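Local coordinates for capsid polyprotein VP90 (Turkey astrovirus 2, PDB 3TS3), which is a capsid protein that probably self-assembles into the icosahedral virus shell, this chain being its P2 globular domain, the projection or spike, at residues Q118-G123 against L135-G140; E139-I144 against Y158-E163; G147-R152 against K183-W188. All coordinates share one frame; numbering follows the deposited sequence.

Contact 1: residues Q118-G123 against L135-G140; sequences QKYYPG and LNLAEG
The loop between helix 129-135 and strand 142-148 of the astrovirus spike domain lies here against the end of strand 117-119, where Leu-137 meets the ring of Tyr-120. CD1 of Leu-137 sits over the centre of one face of the Tyr-120 ring, a CH-pi contact of 3.9 Å to the centroid and 7° off the normal. The two side chains cross at about a right angle, and CB of Leu-137 approaches CE2 of Tyr-120 at 3.7 Å. On the opposite face lies the backbone N of Pro-122, offset toward the rim. The O of Ala-138 lies at the ring edge, in its plane, 3.6 Å from CD2 of Tyr-120. Strand 117-119 pairs antiparallel with strand 142-148. Just past its end, Gly-140 N donates to Tyr-120 O at 2.9 Å, on a lone pair and nearly straight at 170°. Tyr-120 N in turn bonds to the backbone of Asp-141. Gly-140 has a positive phi, which suits a residue without a side chain. Glu-139 is extended, with CG anti to the backbone N (chi1 -176°). This carries it alongside Tyr-121, and OE2 of Glu-139 reaches the ring edge 3.3 Å from CE1 of Tyr-121. The main polar partner of OE2 is Arg-60, in a salt bridge. On the way, CG of Glu-139 packs 3.8 Å from CD of Pro-122.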
loop_
_atom_site.group_PDB
_atom_site.type_symbol
_atom_site.label_atom_id
_atom_site.label_comp_id
_atom_site.label_asym_id
_atom_site.label_seq_id
_atom_site.Cartn_x
_atom_site.Cartn_y
_atom_site.Cartn_z
ATOM N N GLN C 118 -11.980 19.317 2.125
ATOM C CA GLN C 118 -12.936 20.106 2.884
ATOM C C GLN C 118 -12.236 20.785 4.054
ATOM O O GLN C 118 -11.086 20.498 4.343
ATOM C CB GLN C 118 -14.105 19.253 3.381
ATOM C CG GLN C 118 -14.811 18.465 2.291
ATOM C CD GLN C 118 -15.641 19.328 1.355
ATOM O OE1 GLN C 118 -15.903 20.488 1.628
ATOM N NE2 GLN C 118 -16.068 18.747 0.254
ATOM N N LYS C 119 -12.937 21.708 4.701
ATOM C CA LYS C 119 -12.375 22.444 5.814
ATOM C C LYS C 119 -12.922 21.853 7.086
ATOM O O LYS C 119 -14.118 21.798 7.282
ATOM C CB LYS C 119 -12.760 23.921 5.731
ATOM C CG LYS C 119 -12.135 24.656 4.562
ATOM C CD LYS C 119 -12.608 26.091 4.474
ATOM C CE LYS C 119 -11.872 26.845 3.386
ATOM N NZ LYS C 119 -12.068 28.309 3.500
ATOM N N TYR C 120 -12.028 21.423 7.962
ATOM C CA TYR C 120 -12.453 20.769 9.183
ATOM C C TYR C 120 -13.325 21.694 10.033
ATOM O O TYR C 120 -13.041 22.870 10.178
ATOM C CB TYR C 120 -11.234 20.299 9.975
ATOM C CG TYR C 120 -11.566 19.807 11.356
ATOM C CD1 TYR C 120 -12.315 18.657 11.543
ATOM C CD2 TYR C 120 -11.138 20.496 12.472
ATOM C CE1 TYR C 120 -12.620 18.211 12.795
ATOM C CE2 TYR C 120 -11.444 20.058 13.733
ATOM C CZ TYR C 120 -12.185 18.910 13.889
ATOM O OH TYR C 120 -12.495 18.463 15.142
ATOM N N TYR C 121 -14.413 21.147 10.562
ATOM C CA TYR C 121 -15.314 21.903 11.412
ATOM C C TYR C 121 -15.576 21.137 12.708
ATOM O O TYR C 121 -16.247 20.117 12.706
ATOM C CB TYR C 121 -16.625 22.124 10.658
ATOM C CG TYR C 121 -17.576 23.120 11.290
ATOM C CD1 TYR C 121 -17.265 24.469 11.353
ATOM C CD2 TYR C 121 -18.798 22.710 11.789
ATOM C CE1 TYR C 121 -18.146 25.378 11.919
ATOM C CE2 TYR C 121 -19.679 23.601 12.352
ATOM C CZ TYR C 121 -19.353 24.930 12.418
ATOM O OH TYR C 121 -20.245 25.810 12.985
ATOM N N PRO C 122 -15.087 21.655 13.827
ATOM C CA PRO C 122 -15.241 20.980 15.117
ATOM C C PRO C 122 -16.696 20.792 15.537
ATOM O O PRO C 122 -17.018 19.782 16.139
ATOM C CB PRO C 122 -14.540 21.925 16.091
ATOM C CG PRO C 122 -13.599 22.684 15.267
ATOM C CD PRO C 122 -14.177 22.806 13.909
ATOM N N GLY C 123 -17.551 21.746 15.194
ATOM C CA GLY C 123 -18.914 21.775 15.684
ATOM C C GLY C 123 -19.760 20.578 15.318
ATOM O O GLY C 123 -20.566 20.119 16.114
ATOM N N LEU C 135 -6.589 14.893 18.650
ATOM C CA LEU C 135 -6.464 15.198 17.242
ATOM C C LEU C 135 -5.718 16.510 17.078
ATOM O O LEU C 135 -4.949 16.665 16.141
ATOM C CB LEU C 135 -7.823 15.248 16.565
ATOM C CG LEU C 135 -8.366 13.867 16.220
ATOM C CD1 LEU C 135 -9.808 13.980 15.795
ATOM C CD2 LEU C 135 -7.516 13.233 15.136
ATOM N N ASN C 136 -5.947 17.450 17.991
ATOM C CA ASN C 136 -5.236 18.723 17.952
ATOM C C ASN C 136 -5.329 19.437 16.604
ATOM O O ASN C 136 -4.337 19.874 16.049
ATOM C CB ASN C 136 -3.782 18.541 18.361
ATOM C CG ASN C 136 -3.091 19.853 18.627
ATOM O OD1 ASN C 136 -3.724 20.826 19.006
ATOM N ND2 ASN C 136 -1.786 19.882 18.431
ATOM N N LEU C 137 -6.542 19.551 16.099
ATOM C CA LEU C 137 -6.789 20.194 14.827
ATOM C C LEU C 137 -7.271 21.621 15.015
ATOM O O LEU C 137 -7.717 21.999 16.092
ATOM C CB LEU C 137 -7.817 19.400 14.021
ATOM C CG LEU C 137 -7.449 17.975 13.611
ATOM C CD1 LEU C 137 -8.681 17.209 13.170
ATOM C CD2 LEU C 137 -6.377 17.948 12.530
ATOM N N ALA C 138 -7.185 22.397 13.948
ATOM C CA ALA C 138 -7.664 23.765 13.947
ATOM C C ALA C 138 -8.799 23.836 12.952
ATOM O O ALA C 138 -8.784 23.165 11.940
ATOM C CB ALA C 138 -6.554 24.720 13.547
ATOM N N GLU C 139 -9.786 24.668 13.238
ATOM C CA GLU C 139 -10.901 24.796 12.335
ATOM C C GLU C 139 -10.335 25.272 11.008
ATOM O O GLU C 139 -9.503 26.168 10.960
ATOM C CB GLU C 139 -11.922 25.797 12.891
ATOM C CG GLU C 139 -13.176 25.916 12.054
ATOM C CD GLU C 139 -14.155 26.954 12.575
ATOM O OE1 GLU C 139 -13.789 27.731 13.475
ATOM O OE2 GLU C 139 -15.285 27.009 12.057
ATOM N N GLY C 140 -10.802 24.661 9.930
ATOM C CA GLY C 140 -10.333 24.974 8.600
ATOM C C GLY C 140 -9.186 24.120 8.087
ATOM O O GLY C 140 -8.831 24.237 6.933
#

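Contact 2: residues E139-I144 against Y158-E163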
loop_
_atom_site.group_PDB
_atom_site.type_symbol
_atom_site.label_atom_id
_atom_site.label_comp_id
_atom_site.label_asym_id
_atom_site.label_seq_id
_atom_site.Cartn_x
_atom_site.Cartn_y
_atom_site.Cartn_z
ATOM N N GLU C 139 -9.786 24.668 13.238
ATOM C CA GLU C 139 -10.901 24.796 12.335
ATOM C C GLU C 139 -10.335 25.272 11.008
ATOM O O GLU C 139 -9.503 26.168 10.960
ATOM C CB GLU C 139 -11.922 25.797 12.891
ATOM C CG GLU C 139 -13.176 25.916 12.054
ATOM C CD GLU C 139 -14.155 26.954 12.575
ATOM O OE1 GLU C 139 -13.789 27.731 13.475
ATOM O OE2 GLU C 139 -15.285 27.009 12.057
ATOM N N GLY C 140 -10.802 24.661 9.930
ATOM C CA GLY C 140 -10.333 24.974 8.600
ATOM C C GLY C 140 -9.186 24.120 8.087
ATOM O O GLY C 140 -8.831 24.237 6.933
ATOM N N ASP C 141 -8.629 23.252 8.925
ATOM C CA ASP C 141 -7.557 22.368 8.467
ATOM C C ASP C 141 -8.118 21.457 7.395
ATOM O O ASP C 141 -9.256 21.046 7.481
ATOM C CB ASP C 141 -7.019 21.511 9.615
ATOM C CG ASP C 141 -5.990 22.239 10.461
ATOM O OD1 ASP C 141 -5.565 23.334 10.072
ATOM O OD2 ASP C 141 -5.617 21.697 11.508
ATOM N N PRO C 142 -7.317 21.118 6.395
ATOM C CA PRO C 142 -7.831 20.255 5.336
ATOM C C PRO C 142 -8.261 18.900 5.882
ATOM O O PRO C 142 -7.579 18.340 6.719
ATOM C CB PRO C 142 -6.621 20.081 4.423
ATOM C CG PRO C 142 -5.863 21.365 4.562
ATOM C CD PRO C 142 -6.062 21.790 6.004
ATOM N N VAL C 143 -9.402 18.408 5.415
ATOM C CA VAL C 143 -9.853 17.070 5.742
ATOM C C VAL C 143 -10.330 16.358 4.481
ATOM O O VAL C 143 -10.947 16.965 3.617
ATOM C CB VAL C 143 -10.926 17.049 6.857
ATOM C CG1 VAL C 143 -12.161 17.828 6.462
ATOM C CG2 VAL C 143 -11.280 15.622 7.224
ATOM N N ILE C 144 -9.998 15.081 4.369
ATOM C CA ILE C 144 -10.393 14.303 3.206
ATOM C C ILE C 144 -11.076 13.003 3.610
ATOM O O ILE C 144 -10.555 12.254 4.412
ATOM C CB ILE C 144 -9.181 13.981 2.306
ATOM C CG1 ILE C 144 -8.536 15.270 1.792
ATOM C CG2 ILE C 144 -9.593 13.080 1.148
ATOM C CD1 ILE C 144 -7.173 15.060 1.151
ATOM N N TYR C 158 -4.754 17.343 7.307
ATOM C CA TYR C 158 -3.474 18.013 7.282
ATOM C C TYR C 158 -3.520 18.968 8.467
ATOM O O TYR C 158 -4.268 19.940 8.452
ATOM C CB TYR C 158 -3.252 18.763 5.973
ATOM C CG TYR C 158 -1.880 19.399 5.860
ATOM C CD1 TYR C 158 -0.741 18.629 5.883
ATOM C CD2 TYR C 158 -1.739 20.761 5.716
ATOM C CE1 TYR C 158 0.506 19.195 5.785
ATOM C CE2 TYR C 158 -0.496 21.338 5.613
ATOM C CZ TYR C 158 0.627 20.551 5.645
ATOM O OH TYR C 158 1.874 21.122 5.542
ATOM N N ARG C 159 -2.712 18.689 9.487
ATOM C CA ARG C 159 -2.667 19.555 10.659
ATOM C C ARG C 159 -1.642 20.633 10.355
ATOM O O ARG C 159 -0.448 20.436 10.494
ATOM C CB ARG C 159 -2.274 18.769 11.911
ATOM C CG ARG C 159 -2.346 19.583 13.204
ATOM C CD ARG C 159 -1.652 18.904 14.383
ATOM N NE ARG C 159 -2.323 17.690 14.829
ATOM C CZ ARG C 159 -1.721 16.526 15.037
ATOM N NH1 ARG C 159 -0.419 16.392 14.830
ATOM N NH2 ARG C 159 -2.432 15.491 15.449
ATOM N N THR C 160 -2.145 21.788 9.953
ATOM C CA THR C 160 -1.323 22.885 9.470
ATOM C C THR C 160 -0.329 23.391 10.503
ATOM O O THR C 160 0.756 23.810 10.148
ATOM C CB THR C 160 -2.181 24.058 8.958
ATOM O OG1 THR C 160 -2.969 24.580 10.025
ATOM C CG2 THR C 160 -3.109 23.592 7.862
ATOM N N SER C 161 -0.689 23.324 11.777
ATOM C CA SER C 161 0.169 23.868 12.820
ATOM C C SER C 161 1.536 23.199 12.859
ATOM O O SER C 161 2.531 23.858 13.112
ATOM C CB SER C 161 -0.499 23.762 14.190
ATOM O OG SER C 161 -0.759 22.415 14.542
ATOM N N ASP C 162 1.583 21.887 12.658
ATOM C CA ASP C 162 2.866 21.192 12.607
ATOM C C ASP C 162 3.167 20.511 11.259
ATOM O O ASP C 162 4.072 19.701 11.169
ATOM C CB ASP C 162 3.037 20.226 13.780
ATOM C CG ASP C 162 1.981 19.160 13.810
ATOM O OD1 ASP C 162 1.187 19.117 12.865
ATOM O OD2 ASP C 162 1.949 18.372 14.770
ATOM N N GLU C 163 2.393 20.838 10.232
ATOM C CA GLU C 163 2.572 20.325 8.859
ATOM C C GLU C 163 2.612 18.830 8.794
ATOM O O GLU C 163 3.391 18.238 8.060
ATOM C CB GLU C 163 3.804 20.959 8.193
ATOM C CG GLU C 163 3.712 22.471 8.127
ATOM C CD GLU C 163 4.776 23.101 7.257
ATOM O OE1 GLU C 163 5.340 22.413 6.380
ATOM O OE2 GLU C 163 5.032 24.309 7.444
HETATM O O HOH W 1 -3.593 23.086 12.769
#
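Asp-141 and Thr-160 meet through their side chains, carboxylate to hydroxyl. OG1 of Thr-160 donates to OD1 of Asp-141 at 2.9 Å, on the syn side and 28° out of the carboxylate plane. Thr-160 holds OG1 between its own backbone N and carbonyl carbon (chi1 62°), and its methyl CG2 then lies beside the backbone N. From there CG2 of Thr-160 packs 3.9 Å from CD of Pro-142. The other carboxylate oxygen, OD2 of Asp-141, takes a bond of 2.8 Å from water 1. That water accepts from Ser-161 N at 3.1 Å, a second route from the carboxylate to the chain after Arg-159. One residue along, Pro-142 O accepts from Tyr-158 N at 3.1 Å, tilted 29° from the carbonyl plane. Pro-142 and Tyr-158 lie side by side and point the same way, with CB of Pro-142 3.9 Å from CB of Tyr-158.

These bonds close the open end of the beta hairpin made by strands 142-148 and 153-159. Further out, Ala-138 N also donates to OD2 of Asp-141 and so ties the carboxylate to its own loop. NH1 of Arg-159 makes a salt bridge of 3.1 Å to OD2 of Asp-162, and NH2 of Arg-159 bonds to Leu-135 O. The buried carboxylate of Asp-141 therefore receives a hydroxyl, a backbone N-H and a water, without a direct salt bridge to Arg-159. Such donors would be expected to stabilise its charged form.

Contact 3: residues G147-R152 against K183-W188; sequences GDTNGR and KMLYFW
Asp-148 reaches across to Phe-187 and Leu-185. CB of Asp-148 lies over one face of the Phe-187 ring, offset toward the rim, in a CH-pi contact of 4.0 Å to the centroid. The same CB of Asp-148 is 3.7 Å from Tyr-186 O. CG follows between its own backbone N and carbonyl carbon (chi1 73°), near CD1 of Leu-185. This brings OD1 to its own loop, while OD2 of Asp-148 faces CD1 of Leu-185 at 3.5 Å. OD1 of Asp-148 is gripped twice, by Asn-150 N at 2.8 Å and Arg-152 N at 3.0 Å. The two donors come from opposite faces of the carboxylate plane, and the first bond makes an Asx turn. It lies within the type I beta turn from Asp-148 to Gly-151, part of the connection between strands 142-148 and 153-159. Just before this turn, strand 142-148 pairs antiparallel with strand 187-189. Gly-147 and Trp-188 form a hydrogen-bonded pair, with Trp-188 N to Gly-147 O at 2.8 Å and Gly-147 N to Trp-188 O at 2.9 Å. The side chains of Asn-150 and Leu-185 cross at about a right angle, with ND2 of Asn-150 3.6 Å from CD1 of Leu-185. Water 2 joins OG1 of Thr-149 to Tyr-186 N. The Tyr-186 ring stacks on Tyr-186 of the second subunit, and its OH bonds to Ala-38 N there.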
loop_
_atom_site.group_PDB
_atom_site.type_symbol
_atom_site.label_atom_id
_atom_site.label_comp_id
_atom_site.label_asym_id
_atom_site.label_seq_id
_atom_site.Cartn_x
_atom_site.Cartn_y
_atom_site.Cartn_z
ATOM N N GLY C 147 -11.537 5.801 2.665
ATOM C CA GLY C 147 -11.953 4.495 3.123
ATOM C C GLY C 147 -10.876 3.472 2.880
ATOM O O GLY C 147 -10.114 3.585 1.924
ATOM N N ASP C 148 -10.827 2.468 3.744
ATOM C CA ASP C 148 -9.912 1.359 3.552
ATOM C C ASP C 148 -10.520 0.368 2.564
ATOM O O ASP C 148 -11.606 0.577 2.070
ATOM C CB ASP C 148 -9.456 0.723 4.871
ATOM C CG ASP C 148 -10.533 -0.091 5.546
ATOM O OD1 ASP C 148 -11.540 -0.388 4.901
ATOM O OD2 ASP C 148 -10.339 -0.423 6.723
ATOM N N THR C 149 -9.796 -0.698 2.275
ATOM C CA THR C 149 -10.214 -1.648 1.259
ATOM C C THR C 149 -11.425 -2.477 1.661
ATOM O O THR C 149 -11.975 -3.188 0.847
ATOM C CB THR C 149 -9.051 -2.521 0.780
ATOM O OG1 THR C 149 -8.290 -2.960 1.905
ATOM C CG2 THR C 149 -8.150 -1.700 -0.145
ATOM N N ASN C 150 -11.825 -2.372 2.924
ATOM C CA ASN C 150 -13.035 -3.031 3.409
ATOM C C ASN C 150 -14.228 -2.092 3.425
ATOM O O ASN C 150 -15.306 -2.476 3.846
ATOM C CB ASN C 150 -12.837 -3.585 4.818
ATOM C CG ASN C 150 -11.846 -4.713 4.866
ATOM O OD1 ASN C 150 -11.758 -5.514 3.953
ATOM N ND2 ASN C 150 -11.094 -4.775 5.951
ATOM N N GLY C 151 -14.035 -0.862 2.963
ATOM C CA GLY C 151 -15.100 0.123 3.025
ATOM C C GLY C 151 -15.337 0.734 4.399
ATOM O O GLY C 151 -16.424 1.190 4.697
ATOM N N ARG C 152 -14.303 0.755 5.230
ATOM C CA ARG C 152 -14.411 1.359 6.549
ATOM C C ARG C 152 -13.966 2.804 6.419
ATOM O O ARG C 152 -12.803 3.083 6.160
ATOM C CB ARG C 152 -13.511 0.630 7.538
ATOM C CG ARG C 152 -13.764 1.000 8.985
ATOM C CD ARG C 152 -12.810 0.284 9.910
ATOM N NE ARG C 152 -13.192 0.436 11.311
ATOM C CZ ARG C 152 -14.035 -0.361 11.953
ATOM N NH1 ARG C 152 -14.609 -1.384 11.335
ATOM N NH2 ARG C 152 -14.308 -0.123 13.223
ATOM N N LYS C 183 -2.194 -4.487 11.073
ATOM C CA LYS C 183 -1.678 -4.719 9.738
ATOM C C LYS C 183 -2.406 -3.707 8.850
ATOM O O LYS C 183 -3.589 -3.832 8.595
ATOM C CB LYS C 183 -1.933 -6.165 9.295
ATOM C CG LYS C 183 -1.676 -7.268 10.352
ATOM C CD LYS C 183 -0.279 -7.265 10.962
ATOM C CE LYS C 183 -0.088 -8.469 11.906
ATOM N NZ LYS C 183 1.012 -8.282 12.894
ATOM N N MET C 184 -1.689 -2.683 8.408
ATOM C CA MET C 184 -2.290 -1.596 7.646
ATOM C C MET C 184 -2.851 -1.987 6.292
ATOM O O MET C 184 -2.323 -2.848 5.618
ATOM C CB MET C 184 -1.287 -0.468 7.421
ATOM C CG MET C 184 -0.923 0.292 8.647
ATOM S SD MET C 184 -2.305 1.244 9.310
ATOM C CE MET C 184 -2.783 2.209 7.912
ATOM N N LEU C 185 -3.901 -1.280 5.906
ATOM C CA LEU C 185 -4.565 -1.454 4.627
ATOM C C LEU C 185 -4.375 -0.186 3.813
ATOM O O LEU C 185 -4.048 0.851 4.348
ATOM C CB LEU C 185 -6.064 -1.669 4.830
ATOM C CG LEU C 185 -6.491 -2.856 5.689
ATOM C CD1 LEU C 185 -8.005 -2.883 5.821
ATOM C CD2 LEU C 185 -5.983 -4.146 5.111
ATOM N N TYR C 186 -4.569 -0.297 2.507
ATOM C CA TYR C 186 -4.540 0.858 1.631
ATOM C C TYR C 186 -5.774 1.695 1.931
ATOM O O TYR C 186 -6.810 1.161 2.283
ATOM C CB TYR C 186 -4.616 0.442 0.160
ATOM C CG TYR C 186 -3.353 -0.112 -0.466
ATOM C CD1 TYR C 186 -2.301 0.712 -0.817
ATOM C CD2 TYR C 186 -3.245 -1.455 -0.746
ATOM C CE1 TYR C 186 -1.167 0.192 -1.413
ATOM C CE2 TYR C 186 -2.126 -1.977 -1.330
ATOM C CZ TYR C 186 -1.096 -1.155 -1.672
ATOM O OH TYR C 186 0.010 -1.707 -2.265
ATOM N N PHE C 187 -5.659 2.998 1.754
ATOM C CA PHE C 187 -6.782 3.903 1.901
ATOM C C PHE C 187 -6.977 4.610 0.577
ATOM O O PHE C 187 -6.015 5.000 -0.055
ATOM C CB PHE C 187 -6.552 4.911 3.032
ATOM C CG PHE C 187 -6.798 4.343 4.396
ATOM C CD1 PHE C 187 -5.848 3.576 5.023
ATOM C CD2 PHE C 187 -7.996 4.564 5.039
ATOM C CE1 PHE C 187 -6.084 3.056 6.266
ATOM C CE2 PHE C 187 -8.231 4.038 6.275
ATOM C CZ PHE C 187 -7.279 3.293 6.893
ATOM N N TRP C 188 -8.229 4.753 0.167
ATOM C CA TRP C 188 -8.576 5.402 -1.087
ATOM C C TRP C 188 -9.596 6.516 -0.838
ATOM O O TRP C 188 -10.395 6.427 0.079
ATOM C CB TRP C 188 -9.169 4.377 -2.055
ATOM C CG TRP C 188 -8.204 3.348 -2.584
ATOM C CD1 TRP C 188 -7.807 2.199 -1.966
ATOM C CD2 TRP C 188 -7.558 3.363 -3.857
ATOM N NE1 TRP C 188 -6.941 1.507 -2.772
ATOM C CE2 TRP C 188 -6.779 2.197 -3.942
ATOM C CE3 TRP C 188 -7.566 4.246 -4.935
ATOM C CZ2 TRP C 188 -6.009 1.902 -5.047
ATOM C CZ3 TRP C 188 -6.810 3.946 -6.032
ATOM C CH2 TRP C 188 -6.038 2.787 -6.080
HETATM O O HOH W 2 -5.500 -2.948 1.513
#

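Contacts 1 and 2 are neighbours, with centres 7 Å apart. They share Glu-139 and Gly-140 and also touch directly. Contact 3 lies on the other side of the chain's centre, its centre about 23 Å from that of contact 1 and 21 Å from that of contact 2. Strand 142-148 connects the two regions: contact 2 uses its beginning and contact 3 its end. All three reach the same antiparallel sheet, in which this strand pairs with 117-119, 153-159 and 187-189. The second subunit reaches contact 3, whereas no other chain of the assembly touches the segments of contacts 1 and 2.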